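Local structure of anastral spindle 2, SAS 4 (4BY2) at residues 67-72 / 77-82; 13-18 / 103-108; 85-90 / 96-101. The protein probably acts as a tubulin-binding adaptor in centriole assembly, here as the TCP domain of Sas-4 in an engineered fusion with the proline-rich motif of Ana2 that it binds. All blocks are in the same frame, centred on the assembly; numbering follows the deposited sequence.

Contact 1 (67-72 / 77-82); sequences REITNA and DIWYPN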
loop_
_atom_site.group_PDB
_atom_site.type_symbol
_atom_site.label_atom_id
_atom_site.label_comp_id
_atom_site.label_asym_id
_atom_site.label_seq_id
_atom_site.Cartn_x
_atom_site.Cartn_y
_atom_site.Cartn_z
ATOM N N ARG A 67 3.917 20.331 24.960
ATOM C CA ARG A 67 5.329 20.327 25.352
ATOM C C ARG A 67 6.264 20.054 24.158
ATOM O O ARG A 67 6.409 18.905 23.736
ATOM C CB ARG A 67 5.559 19.330 26.505
ATOM C CG ARG A 67 6.817 19.598 27.316
ATOM C CD ARG A 67 6.858 18.764 28.582
ATOM N NE ARG A 67 7.459 17.447 28.368
ATOM C CZ ARG A 67 7.744 16.586 29.339
ATOM N NH1 ARG A 67 7.487 16.892 30.606
ATOM N NH2 ARG A 67 8.290 15.412 29.053
ATOM N N GLU A 68 6.892 21.121 23.625
ATOM C CA GLU A 68 7.825 21.058 22.494
ATOM C C GLU A 68 9.280 21.066 23.005
ATOM O O GLU A 68 9.892 22.133 23.120
ATOM C CB GLU A 68 7.556 22.217 21.507
ATOM C CG GLU A 68 8.272 22.092 20.169
ATOM C CD GLU A 68 8.112 23.256 19.207
ATOM O OE1 GLU A 68 6.970 23.744 19.033
ATOM O OE2 GLU A 68 9.131 23.666 18.607
ATOM N N ILE A 69 9.820 19.878 23.336
ATOM C CA ILE A 69 11.196 19.761 23.831
ATOM C C ILE A 69 12.185 19.684 22.652
ATOM O O ILE A 69 12.062 18.815 21.789
ATOM C CB ILE A 69 11.395 18.636 24.905
ATOM C CG1 ILE A 69 12.872 18.517 25.353
ATOM C CG2 ILE A 69 10.818 17.279 24.486
ATOM C CD1 ILE A 69 13.084 17.974 26.764
ATOM N N THR A 70 13.144 20.630 22.618
ATOM C CA THR A 70 14.198 20.733 21.606
ATOM C C THR A 70 15.504 20.205 22.220
ATOM O O THR A 70 16.013 20.795 23.175
ATOM C CB THR A 70 14.310 22.187 21.090
ATOM O OG1 THR A 70 13.019 22.656 20.701
ATOM C CG2 THR A 70 15.283 22.329 19.923
ATOM N N ASN A 71 16.027 19.084 21.684
ATOM C CA ASN A 71 17.263 18.440 22.150
ATOM C C ASN A 71 18.525 19.250 21.804
ATOM O O ASN A 71 18.455 20.206 21.023
ATOM C CB ASN A 71 17.371 17.004 21.610
ATOM C CG ASN A 71 16.300 16.065 22.109
ATOM O OD1 ASN A 71 15.099 16.279 21.906
ATOM N ND2 ASN A 71 16.714 14.977 22.739
ATOM N N ALA A 72 19.675 18.859 22.399
ATOM C CA ALA A 72 20.985 19.494 22.213
ATOM C C ALA A 72 21.458 19.512 20.751
ATOM O O ALA A 72 21.980 20.533 20.294
ATOM C CB ALA A 72 22.024 18.815 23.094
ATOM N N ASP A 77 11.063 16.952 19.940
ATOM C CA ASP A 77 10.075 15.979 20.400
ATOM C C ASP A 77 8.883 16.781 20.925
ATOM O O ASP A 77 9.045 17.597 21.833
ATOM C CB ASP A 77 10.650 15.054 21.495
ATOM C CG ASP A 77 11.924 14.304 21.138
ATOM O OD1 ASP A 77 12.102 13.959 19.948
ATOM O OD2 ASP A 77 12.731 14.037 22.055
ATOM N N ILE A 78 7.706 16.612 20.305
ATOM C CA ILE A 78 6.497 17.341 20.691
ATOM C C ILE A 78 5.483 16.406 21.334
ATOM O O ILE A 78 5.030 15.450 20.701
ATOM C CB ILE A 78 5.873 18.188 19.537
ATOM C CG1 ILE A 78 6.951 18.914 18.695
ATOM C CG2 ILE A 78 4.833 19.178 20.093
ATOM C CD1 ILE A 78 6.505 19.346 17.295
ATOM N N TRP A 79 5.130 16.689 22.596
ATOM C CA TRP A 79 4.139 15.928 23.350
ATOM C C TRP A 79 2.809 16.663 23.264
ATOM O O TRP A 79 2.716 17.828 23.661
ATOM C CB TRP A 79 4.574 15.745 24.807
ATOM C CG TRP A 79 5.823 14.936 24.969
ATOM C CD1 TRP A 79 7.107 15.399 24.955
ATOM C CD2 TRP A 79 5.905 13.527 25.220
ATOM N NE1 TRP A 79 7.985 14.363 25.173
ATOM C CE2 TRP A 79 7.275 13.204 25.351
ATOM C CE3 TRP A 79 4.952 12.502 25.350
ATOM C CZ2 TRP A 79 7.717 11.897 25.586
ATOM C CZ3 TRP A 79 5.391 11.208 25.587
ATOM C CH2 TRP A 79 6.757 10.915 25.705
ATOM N N TYR A 80 1.799 15.997 22.688
ATOM C CA TYR A 80 0.462 16.556 22.503
ATOM C C TYR A 80 -0.492 16.136 23.643
ATOM O O TYR A 80 -0.249 15.096 24.267
ATOM C CB TYR A 80 -0.079 16.192 21.106
ATOM C CG TYR A 80 0.638 16.916 19.987
ATOM C CD1 TYR A 80 0.216 18.172 19.558
ATOM C CD2 TYR A 80 1.745 16.350 19.358
ATOM C CE1 TYR A 80 0.881 18.851 18.536
ATOM C CE2 TYR A 80 2.415 17.018 18.333
ATOM C CZ TYR A 80 1.982 18.270 17.928
ATOM O OH TYR A 80 2.643 18.935 16.922
ATOM N N PRO A 81 -1.545 16.938 23.967
ATOM C CA PRO A 81 -2.440 16.571 25.088
ATOM C C PRO A 81 -3.197 15.250 24.929
ATOM O O PRO A 81 -3.432 14.564 25.925
ATOM C CB PRO A 81 -3.403 17.761 25.187
ATOM C CG PRO A 81 -2.731 18.874 24.454
ATOM C CD PRO A 81 -1.961 18.219 23.359
ATOM N N ASN A 82 -3.560 14.893 23.679
ATOM C CA ASN A 82 -4.280 13.662 23.318
ATOM C C ASN A 82 -3.484 12.369 23.577
ATOM O O ASN A 82 -4.085 11.306 23.754
ATOM C CB ASN A 82 -4.770 13.721 21.862
ATOM C CG ASN A 82 -3.764 14.271 20.878
ATOM O OD1 ASN A 82 -2.586 13.906 20.879
ATOM N ND2 ASN A 82 -4.211 15.169 20.015
#
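Arg67 lies beside Trp79 across an antiparallel beta hairpin in the Sas-4 part of the fusion, where strand 67-70 forms one end of the TCP domain's extended run of strands. Starting at the root of the arginine, CB faces CB of Trp79 at 4.1 Å. The chain leaves the backbone with CG anti to the amide nitrogen (chi1 -159°), runs out through CD, and then bends at chi3, so that NE comes to 4.0 Å from Trp79 CD1. At the tip, NH2 sits over one face of the indole, offset toward the rim. CZ is 4.9 Å from the centroid of the five-membered ring, a cation-pi contact in which the guanidinium stands nearly upright on the ring, its plane 84° from that of the indole. An arginine suits this exposed site because its long chain can arch over the ring while its charge stays near solvent.

Ile69 approaches the indole at its edge with CG2, which also lies 3.7 Å from Asp77 CB, so the hydrophobic branch pads the carboxylate's root. Farther along, the polar end of Asn71 comes up across the carboxylate of Asp77, and a leucine in its place would probably leave that charged group facing an apolar side chain. Glu68 and Ile78 occupy the other face, their side chains running alongside each other with Glu68 CG 3.7 Å from Ile78 CG1. The glutamate thus lends its CG methylene to the buried isoleucine while OE2 goes on to a salt bridge with Lys76. Beneath the side chains, two hydrogen-bonded pairs fix the register, Arg67 with Trp79 and Ile69 with Asp77; straightest among their bonds is the one from Trp79 N to Arg67 O, 2.8 Å long and 176° at the hydrogen.

Contact 2 (13-18 / 103-108); sequences LPRLAP and DIKETN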
loop_
_atom_site.group_PDB
_atom_site.type_symbol
_atom_site.label_atom_id
_atom_site.label_comp_id
_atom_site.label_asym_id
_atom_site.label_seq_id
_atom_site.Cartn_x
_atom_site.Cartn_y
_atom_site.Cartn_z
ATOM N N LEU A 13 -5.013 13.035 14.092
ATOM C CA LEU A 13 -6.001 11.974 14.283
ATOM C C LEU A 13 -5.598 10.722 13.488
ATOM O O LEU A 13 -5.157 10.852 12.339
ATOM C CB LEU A 13 -7.403 12.439 13.870
ATOM C CG LEU A 13 -8.241 13.087 14.968
ATOM C CD1 LEU A 13 -9.355 13.925 14.375
ATOM C CD2 LEU A 13 -8.812 12.041 15.929
ATOM N N PRO A 14 -5.731 9.503 14.068
ATOM C CA PRO A 14 -5.331 8.295 13.329
ATOM C C PRO A 14 -6.231 7.957 12.145
ATOM O O PRO A 14 -7.421 8.278 12.153
ATOM C CB PRO A 14 -5.359 7.189 14.394
ATOM C CG PRO A 14 -5.484 7.895 15.713
ATOM C CD PRO A 14 -6.217 9.158 15.416
ATOM N N ARG A 15 -5.643 7.317 11.122
ATOM C CA ARG A 15 -6.330 6.882 9.902
ATOM C C ARG A 15 -7.190 5.650 10.191
ATOM O O ARG A 15 -6.913 4.911 11.140
ATOM C CB ARG A 15 -5.306 6.520 8.812
ATOM C CG ARG A 15 -4.538 7.688 8.214
ATOM C CD ARG A 15 -3.477 7.159 7.269
ATOM N NE ARG A 15 -2.744 8.223 6.582
ATOM C CZ ARG A 15 -1.777 8.013 5.694
ATOM N NH1 ARG A 15 -1.414 6.775 5.377
ATOM N NH2 ARG A 15 -1.166 9.038 5.116
ATOM N N LEU A 16 -8.216 5.414 9.354
ATOM C CA LEU A 16 -9.077 4.236 9.471
ATOM C C LEU A 16 -8.376 3.056 8.792
ATOM O O LEU A 16 -7.998 3.157 7.619
ATOM C CB LEU A 16 -10.468 4.490 8.856
ATOM C CG LEU A 16 -11.393 5.422 9.647
ATOM C CD1 LEU A 16 -12.331 6.181 8.723
ATOM C CD2 LEU A 16 -12.169 4.662 10.717
ATOM N N ALA A 17 -8.155 1.963 9.556
ATOM C CA ALA A 17 -7.460 0.749 9.111
ATOM C C ALA A 17 -8.115 0.065 7.910
ATOM O O ALA A 17 -9.312 -0.225 7.957
ATOM C CB ALA A 17 -7.305 -0.234 10.262
ATOM N N PRO A 18 -7.350 -0.193 6.823
ATOM C CA PRO A 18 -7.946 -0.839 5.645
ATOM C C PRO A 18 -8.150 -2.346 5.794
ATOM O O PRO A 18 -7.611 -2.983 6.702
ATOM C CB PRO A 18 -6.953 -0.509 4.531
ATOM C CG PRO A 18 -5.654 -0.416 5.225
ATOM C CD PRO A 18 -5.921 0.111 6.599
ATOM N N ASP A 103 -0.301 3.699 16.711
ATOM C CA ASP A 103 -0.089 3.911 15.272
ATOM C C ASP A 103 1.117 4.815 15.044
ATOM O O ASP A 103 1.348 5.737 15.829
ATOM C CB ASP A 103 -1.329 4.546 14.610
ATOM C CG ASP A 103 -2.443 3.597 14.200
ATOM O OD1 ASP A 103 -2.381 2.400 14.573
ATOM O OD2 ASP A 103 -3.384 4.053 13.520
ATOM N N ILE A 104 1.882 4.553 13.970
ATOM C CA ILE A 104 3.083 5.326 13.622
ATOM C C ILE A 104 2.951 5.926 12.215
ATOM O O ILE A 104 2.571 5.219 11.286
ATOM C CB ILE A 104 4.393 4.480 13.761
ATOM C CG1 ILE A 104 4.454 3.693 15.094
ATOM C CG2 ILE A 104 5.646 5.354 13.576
ATOM C CD1 ILE A 104 5.425 2.470 15.112
ATOM N N LYS A 105 3.295 7.216 12.063
ATOM C CA LYS A 105 3.294 7.914 10.776
ATOM C C LYS A 105 4.689 8.508 10.505
ATOM O O LYS A 105 5.049 9.531 11.094
ATOM C CB LYS A 105 2.191 8.986 10.722
ATOM C CG LYS A 105 1.999 9.603 9.340
ATOM C CD LYS A 105 0.812 10.550 9.311
ATOM C CE LYS A 105 0.817 11.447 8.098
ATOM N NZ LYS A 105 1.815 12.544 8.224
ATOM N N GLU A 106 5.475 7.846 9.630
ATOM C CA GLU A 106 6.833 8.260 9.247
ATOM C C GLU A 106 6.825 9.108 7.974
ATOM O O GLU A 106 6.297 8.671 6.955
ATOM C CB GLU A 106 7.751 7.038 9.063
ATOM C CG GLU A 106 8.256 6.434 10.366
ATOM C CD GLU A 106 9.039 5.136 10.253
ATOM O OE1 GLU A 106 9.520 4.812 9.142
ATOM O OE2 GLU A 106 9.188 4.449 11.289
ATOM N N THR A 107 7.404 10.319 8.037
ATOM C CA THR A 107 7.498 11.244 6.901
ATOM C C THR A 107 8.970 11.484 6.564
ATOM O O THR A 107 9.673 12.162 7.312
ATOM C CB THR A 107 6.703 12.541 7.160
ATOM O OG1 THR A 107 5.379 12.214 7.584
ATOM C CG2 THR A 107 6.637 13.449 5.933
ATOM N N ASN A 108 9.431 10.891 5.446
ATOM C CA ASN A 108 10.801 11.006 4.945
ATOM C C ASN A 108 10.785 11.960 3.748
ATOM O O ASN A 108 10.317 11.585 2.672
ATOM C CB ASN A 108 11.346 9.629 4.538
ATOM C CG ASN A 108 11.106 8.530 5.546
ATOM O OD1 ASN A 108 10.019 7.936 5.612
ATOM N ND2 ASN A 108 12.125 8.212 6.329
HETATM O O HOH W 1 -5.933 2.765 12.495
#
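Pro14 lays its ring carbon CB 3.8 Å from the carboxylate oxygen OD2 of Asp103. The proline belongs to the Ana2 proline-rich motif, an extended segment without regular secondary structure that crosses the beginning of strand 104-108 in the Sas-4 TCP domain; the two partners share one chain only because they were fused. A proline ring restricts the backbone, in keeping with the extended path here, and its CB is the apolar atom that meets the carboxylate.

Next along the motif, Arg15 supplies its main-chain oxygen as well as its side chain. A water donates to Arg15 O at 2.7 Å and to Asp103 OD2 at 3.0 Å, bridging the segments where these oxygens do not meet directly. The same OD2 is bonded to Tyr116 OH, which also takes up Arg15 N, while OD1 receives Ala119 N. The buried aspartate is therefore gripped at both oxygens.

Arg15's side chain runs fully extended past its first torsion and comes loosely up to the CE methylene of Lys105, not to its charged end. Lys105 bends at its last torsion (chi4 -76°), which leaves NZ 5.6 Å from Arg15 NH2, whereas CE is nearer to that nitrogen, at 4.3 Å.

Contact 3 (85-90 / 96-101); sequences LKKISA and RMLYFN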
loop_
_atom_site.group_PDB
_atom_site.type_symbol
_atom_site.label_atom_id
_atom_site.label_comp_id
_atom_site.label_asym_id
_atom_site.label_seq_id
_atom_site.Cartn_x
_atom_site.Cartn_y
_atom_site.Cartn_z
ATOM N N LEU A 85 3.020 11.790 20.190
ATOM C CA LEU A 85 4.418 12.187 20.305
ATOM C C LEU A 85 5.011 12.360 18.899
ATOM O O LEU A 85 5.239 11.375 18.196
ATOM C CB LEU A 85 5.217 11.179 21.165
ATOM C CG LEU A 85 6.747 11.365 21.269
ATOM C CD1 LEU A 85 7.129 12.732 21.846
ATOM C CD2 LEU A 85 7.376 10.250 22.085
ATOM N N LYS A 86 5.218 13.620 18.483
ATOM C CA LYS A 86 5.782 13.948 17.177
ATOM C C LYS A 86 7.291 14.164 17.322
ATOM O O LYS A 86 7.717 15.083 18.021
ATOM C CB LYS A 86 5.097 15.192 16.585
ATOM C CG LYS A 86 5.356 15.401 15.097
ATOM C CD LYS A 86 5.007 16.822 14.678
ATOM C CE LYS A 86 4.837 16.966 13.186
ATOM N NZ LYS A 86 3.489 16.524 12.735
ATOM N N LYS A 87 8.095 13.303 16.680
ATOM C CA LYS A 87 9.554 13.404 16.714
ATOM C C LYS A 87 10.064 13.933 15.375
ATOM O O LYS A 87 9.755 13.358 14.332
ATOM C CB LYS A 87 10.200 12.052 17.060
ATOM C CG LYS A 87 10.017 11.634 18.514
ATOM C CD LYS A 87 10.755 10.337 18.839
ATOM C CE LYS A 87 12.145 10.570 19.388
ATOM N NZ LYS A 87 12.810 9.297 19.771
ATOM N N ILE A 88 10.806 15.049 15.403
ATOM C CA ILE A 88 11.382 15.684 14.215
ATOM C C ILE A 88 12.904 15.588 14.296
ATOM O O ILE A 88 13.478 15.889 15.346
ATOM C CB ILE A 88 10.912 17.161 14.045
ATOM C CG1 ILE A 88 9.376 17.300 14.179
ATOM C CG2 ILE A 88 11.417 17.759 12.715
ATOM C CD1 ILE A 88 8.865 18.712 14.455
ATOM N N SER A 89 13.554 15.178 13.188
ATOM C CA SER A 89 15.016 15.090 13.082
ATOM C C SER A 89 15.613 16.507 13.066
ATOM O O SER A 89 14.936 17.445 12.635
ATOM C CB SER A 89 15.415 14.341 11.811
ATOM O OG SER A 89 14.906 14.974 10.648
ATOM N N ALA A 90 16.873 16.658 13.531
ATOM C CA ALA A 90 17.603 17.934 13.597
ATOM C C ALA A 90 17.535 18.752 12.293
ATOM O O ALA A 90 17.407 19.977 12.338
ATOM C CB ALA A 90 19.050 17.684 13.994
ATOM N N ARG A 96 8.276 11.551 12.639
ATOM C CA ARG A 96 7.513 10.374 13.064
ATOM C C ARG A 96 6.504 10.723 14.169
ATOM O O ARG A 96 6.873 11.251 15.220
ATOM C CB ARG A 96 8.385 9.144 13.410
ATOM C CG ARG A 96 9.321 9.250 14.609
ATOM C CD ARG A 96 10.063 7.942 14.840
ATOM N NE ARG A 96 9.159 6.837 15.173
ATOM C CZ ARG A 96 9.479 5.548 15.091
ATOM N NH1 ARG A 96 10.686 5.180 14.679
ATOM N NH2 ARG A 96 8.591 4.617 15.415
ATOM N N MET A 97 5.213 10.475 13.883
ATOM C CA MET A 97 4.104 10.731 14.797
ATOM C C MET A 97 3.707 9.425 15.473
ATOM O O MET A 97 3.229 8.507 14.807
ATOM C CB MET A 97 2.914 11.366 14.049
ATOM C CG MET A 97 1.726 11.715 14.946
ATOM S SD MET A 97 1.891 13.261 15.880
ATOM C CE MET A 97 1.402 14.439 14.641
ATOM N N LEU A 98 3.937 9.338 16.792
ATOM C CA LEU A 98 3.593 8.176 17.611
ATOM C C LEU A 98 2.228 8.452 18.253
ATOM O O LEU A 98 2.149 9.134 19.279
ATOM C CB LEU A 98 4.673 7.906 18.681
ATOM C CG LEU A 98 6.018 7.379 18.180
ATOM C CD1 LEU A 98 7.068 8.487 18.142
ATOM C CD2 LEU A 98 6.512 6.242 19.054
ATOM N N TYR A 99 1.150 7.972 17.607
ATOM C CA TYR A 99 -0.231 8.168 18.056
ATOM C C TYR A 99 -0.552 7.421 19.354
ATOM O O TYR A 99 0.150 6.473 19.714
ATOM C CB TYR A 99 -1.234 7.770 16.954
ATOM C CG TYR A 99 -1.174 8.615 15.701
ATOM C CD1 TYR A 99 -1.923 9.781 15.588
ATOM C CD2 TYR A 99 -0.423 8.212 14.600
ATOM C CE1 TYR A 99 -1.893 10.552 14.424
ATOM C CE2 TYR A 99 -0.387 8.971 13.431
ATOM C CZ TYR A 99 -1.123 10.141 13.347
ATOM O OH TYR A 99 -1.081 10.897 12.200
ATOM N N PHE A 100 -1.629 7.855 20.044
ATOM C CA PHE A 100 -2.137 7.275 21.294
ATOM C C PHE A 100 -2.536 5.798 21.152
ATOM O O PHE A 100 -2.337 5.020 22.089
ATOM C CB PHE A 100 -3.306 8.109 21.854
ATOM C CG PHE A 100 -4.428 8.412 20.883
ATOM C CD1 PHE A 100 -5.518 7.558 20.765
ATOM C CD2 PHE A 100 -4.418 9.579 20.125
ATOM C CE1 PHE A 100 -6.557 7.842 19.873
ATOM C CE2 PHE A 100 -5.457 9.863 19.234
ATOM C CZ PHE A 100 -6.523 8.995 19.117
ATOM N N ASN A 101 -3.070 5.413 19.968
ATOM C CA ASN A 101 -3.508 4.049 19.645
ATOM C C ASN A 101 -2.369 3.134 19.124
ATOM O O ASN A 101 -2.651 2.093 18.522
ATOM C CB ASN A 101 -4.700 4.088 18.668
ATOM C CG ASN A 101 -4.409 4.662 17.294
ATOM O OD1 ASN A 101 -3.427 5.372 17.067
ATOM N ND2 ASN A 101 -5.287 4.385 16.346
#
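Met97, which faces Lys86 across an antiparallel beta hairpin of the Sas-4 TCP domain, also covers one face of the Tyr99 ring: its CG stands 3.6 Å above the plane, offset toward the rim. Outside the hairpin, Lys105 touches the same tyrosine. Beyond CG, the methionine bends at chi2 (80°) and again at chi3, and this carries SD and CE across Lys86. SD lies 3.8 Å from Lys86 CB, and the methyl CE is 3.5 Å from NZ. An unbranched, pliant thioether suits this buried place, since it can follow both the ring and the lysine chain.

On the other face, Leu85 and Leu98 meet CB to CB at 4.1 Å, and Leu98 CD1 reaches on to Lys87 CD. Lys87 CB packs on Arg96 CG at 3.8 Å. Main-chain bonds link Leu85 with Leu98 and Lys87 with Arg96; the one from Lys87 N to Arg96 O is almost straight, at 178°.

Lysine and arginine thus contribute hydrocarbon near the strands and charge at their ends. Lys87 NZ and Arg96 NE stay 6.4 Å apart, and their mutual repulsion would probably favour such diverging paths, with Glu106 offering Arg96 a weak, long ion pair.

Contacts 1 and 3 are surface hairpins that follow one another along the TCP domain, joined because strands 76-79 and 85-88 are neighbours: Ile78 N probably bonds to Lys86 O, and Trp79 packs on Leu85. Contact 2 is partly buried and closes a long loop of the fused chain, part of it not modelled, that encloses both. It shares no strand with contact 3, but strand 104-108 lies next to strand 94-98, and Pro14 also packs on Asn101. The hairpins depend on regular main-chain bonds, dressed by a cation-pi pair in contact 1 and by aliphatic and thioether contacts in contact 3. Contact 2, between the Ana2 and Sas-4 parts, relies instead on a proline and a bridging water.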